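Local coordinates for DNA repair protein RAD2 (Saccharomyces cerevisiae, PDB 4Q0Z) that cuts single-stranded DNA as an XPG/RAD2-family endonuclease and is essential for the incision step of excision repair of damaged DNA, at residues 53-58 / 345-350. Residues are numbered along the deposited sequence; the frame is centred on the assembly and turned at random.
Sequences HITGFF and TQLGWP
With chi1 at -170°, F58 swings its ring out opposite its own backbone N; W349, with chi1 at -70°, turns its indole away from its carbonyl carbon, and the two rings come together from opposite directions. They meet as a T-shaped (edge-to-face) pair: the benzo edge of the indole, CZ3 and CH2, points into one face of the F58 ring. The planes stand at 76°, the centroids of the phenyl and the six-membered indole ring lie 5.1 Å apart, and F58 CE1 approaches W349 CZ3 to 3.8 Å. One helical turn earlier, I54 divides its branches between two neighbours. The I54 and L347 side chains run past each other in opposite directions, with I54 CG2 3.8 Å from L347 CD1, while I54 CD1 comes within 3.5 Å of Q346 CB, where the bent Q346 side chain crosses that of I54 at about a right angle. Cutting I54 back to an alanine removes CG2 and CD1 and is likely to open a gap opposite Q346 CB and L347 CD1. At the more exposed border, T55 OG1 lies 3.7 Å from L347 CD1, a van der Waals approach. Helix 52-66 of the N-domain, part of the PIN-type nuclease fold, is thus joined to the C-terminal end of helix 336-347 and the turn leading into helix 351-361. No hydrogen bond links the two segments. Past the end of helix 336-347, G348 turns the chain with positive phi, and P350 takes the N-cap position of helix 351-361. L347 CD1 also packs on a face of the W349 indole, 3.6 Å above its plane and toward the rim. Helix 351-361 backs the aromatic pair through I357, which touches both side chains, and K353 makes a cation-pi contact with W349.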
loop_
_atom_site.group_PDB
_atom_site.type_symbol
_atom_site.label_atom_id
_atom_site.label_comp_id
_atom_site.label_asym_id
_atom_site.label_seq_id
_atom_site.Cartn_x
_atom_site.Cartn_y
_atom_site.Cartn_z
ATOM N N HIS A 53 -29.130 -12.923 16.144
ATOM C CA HIS A 53 -30.065 -12.155 15.350
ATOM C C HIS A 53 -31.168 -11.545 16.222
ATOM O O HIS A 53 -31.556 -10.396 16.020
ATOM C CB HIS A 53 -30.644 -12.994 14.198
ATOM C CG HIS A 53 -31.440 -14.183 14.637
ATOM N ND1 HIS A 53 -30.931 -15.162 15.466
ATOM C CD2 HIS A 53 -32.704 -14.567 14.334
ATOM C CE1 HIS A 53 -31.852 -16.089 15.665
ATOM N NE2 HIS A 53 -32.937 -15.754 14.987
ATOM N N ILE A 54 -31.650 -12.293 17.206
ATOM C CA ILE A 54 -32.668 -11.755 18.101
ATOM C C ILE A 54 -32.082 -10.687 19.021
ATOM O O ILE A 54 -32.633 -9.596 19.159
ATOM C CB ILE A 54 -33.378 -12.874 18.872
ATOM C CG1 ILE A 54 -34.274 -13.638 17.903
ATOM C CG2 ILE A 54 -34.217 -12.312 20.030
ATOM C CD1 ILE A 54 -34.585 -15.022 18.350
ATOM N N THR A 55 -30.945 -10.991 19.621
ATOM C CA THR A 55 -30.214 -10.025 20.432
ATOM C C THR A 55 -29.842 -8.765 19.634
ATOM O O THR A 55 -29.958 -7.640 20.119
ATOM C CB THR A 55 -28.914 -10.663 20.940
ATOM O OG1 THR A 55 -29.239 -11.753 21.804
ATOM C CG2 THR A 55 -28.095 -9.663 21.721
ATOM N N GLY A 56 -29.381 -8.962 18.407
ATOM C CA GLY A 56 -28.971 -7.854 17.571
ATOM C C GLY A 56 -30.123 -6.968 17.134
ATOM O O GLY A 56 -30.100 -5.761 17.348
ATOM N N PHE A 57 -31.142 -7.572 16.534
ATOM C CA PHE A 57 -32.344 -6.825 16.188
ATOM C C PHE A 57 -32.931 -6.105 17.395
ATOM O O PHE A 57 -33.321 -4.935 17.304
ATOM C CB PHE A 57 -33.374 -7.715 15.507
ATOM C CG PHE A 57 -33.208 -7.791 14.019
ATOM C CD1 PHE A 57 -32.208 -8.569 13.458
ATOM C CD2 PHE A 57 -34.040 -7.077 13.180
ATOM C CE1 PHE A 57 -32.046 -8.639 12.095
ATOM C CE2 PHE A 57 -33.882 -7.143 11.809
ATOM C CZ PHE A 57 -32.886 -7.931 11.265
ATOM N N PHE A 58 -32.939 -6.775 18.540
ATOM C CA PHE A 58 -33.498 -6.175 19.753
ATOM C C PHE A 58 -32.796 -4.869 20.163
ATOM O O PHE A 58 -33.447 -3.840 20.353
ATOM C CB PHE A 58 -33.496 -7.174 20.923
ATOM C CG PHE A 58 -34.263 -6.700 22.114
ATOM C CD1 PHE A 58 -33.650 -5.918 23.092
ATOM C CD2 PHE A 58 -35.613 -7.014 22.257
ATOM C CE1 PHE A 58 -34.371 -5.466 24.209
ATOM C CE2 PHE A 58 -36.333 -6.569 23.365
ATOM C CZ PHE A 58 -35.711 -5.790 24.341
ATOM N N THR A 345 -39.088 -16.995 25.497
ATOM C CA THR A 345 -38.955 -18.150 24.629
ATOM C C THR A 345 -37.633 -18.206 23.872
ATOM O O THR A 345 -36.954 -19.231 23.892
ATOM C CB THR A 345 -40.098 -18.178 23.614
ATOM O OG1 THR A 345 -41.344 -18.132 24.310
ATOM C CG2 THR A 345 -40.030 -19.425 22.774
ATOM N N GLN A 346 -37.275 -17.118 23.191
ATOM C CA GLN A 346 -36.100 -17.122 22.313
ATOM C C GLN A 346 -34.786 -16.962 23.080
ATOM O O GLN A 346 -33.760 -17.475 22.661
ATOM C CB GLN A 346 -36.203 -16.026 21.251
ATOM C CG GLN A 346 -37.500 -16.015 20.459
ATOM C CD GLN A 346 -37.708 -17.249 19.598
ATOM O OE1 GLN A 346 -36.759 -17.859 19.118
ATOM N NE2 GLN A 346 -38.967 -17.623 19.403
ATOM N N LEU A 347 -34.816 -16.258 24.207
ATOM C CA LEU A 347 -33.580 -15.959 24.918
ATOM C C LEU A 347 -33.576 -16.320 26.406
ATOM O O LEU A 347 -32.575 -16.122 27.089
ATOM C CB LEU A 347 -33.231 -14.484 24.766
ATOM C CG LEU A 347 -32.894 -14.039 23.350
ATOM C CD1 LEU A 347 -32.486 -12.600 23.377
ATOM C CD2 LEU A 347 -31.783 -14.880 22.777
ATOM N N GLY A 348 -34.685 -16.832 26.923
ATOM C CA GLY A 348 -34.725 -17.174 28.324
ATOM C C GLY A 348 -34.710 -15.991 29.264
ATOM O O GLY A 348 -34.420 -16.149 30.447
ATOM N N TRP A 349 -35.031 -14.806 28.763
ATOM C CA TRP A 349 -35.104 -13.647 29.639
ATOM C C TRP A 349 -36.341 -13.762 30.512
ATOM O O TRP A 349 -37.444 -13.973 30.007
ATOM C CB TRP A 349 -35.211 -12.343 28.844
ATOM C CG TRP A 349 -33.987 -11.913 28.080
ATOM C CD1 TRP A 349 -32.870 -12.649 27.819
ATOM C CD2 TRP A 349 -33.778 -10.629 27.458
ATOM N NE1 TRP A 349 -31.977 -11.902 27.079
ATOM C CE2 TRP A 349 -32.507 -10.659 26.855
ATOM C CE3 TRP A 349 -34.549 -9.460 27.358
ATOM C CZ2 TRP A 349 -31.987 -9.570 26.150
ATOM C CZ3 TRP A 349 -34.027 -8.372 26.666
ATOM C CH2 TRP A 349 -32.757 -8.437 26.071
ATOM N N PRO A 350 -36.173 -13.614 31.827
ATOM C CA PRO A 350 -37.363 -13.496 32.678
ATOM C C PRO A 350 -38.123 -12.232 32.316
ATOM O O PRO A 350 -37.547 -11.287 31.763
ATOM C CB PRO A 350 -36.779 -13.363 34.087
ATOM C CG PRO A 350 -35.430 -13.974 33.995
ATOM C CD PRO A 350 -34.931 -13.694 32.606
#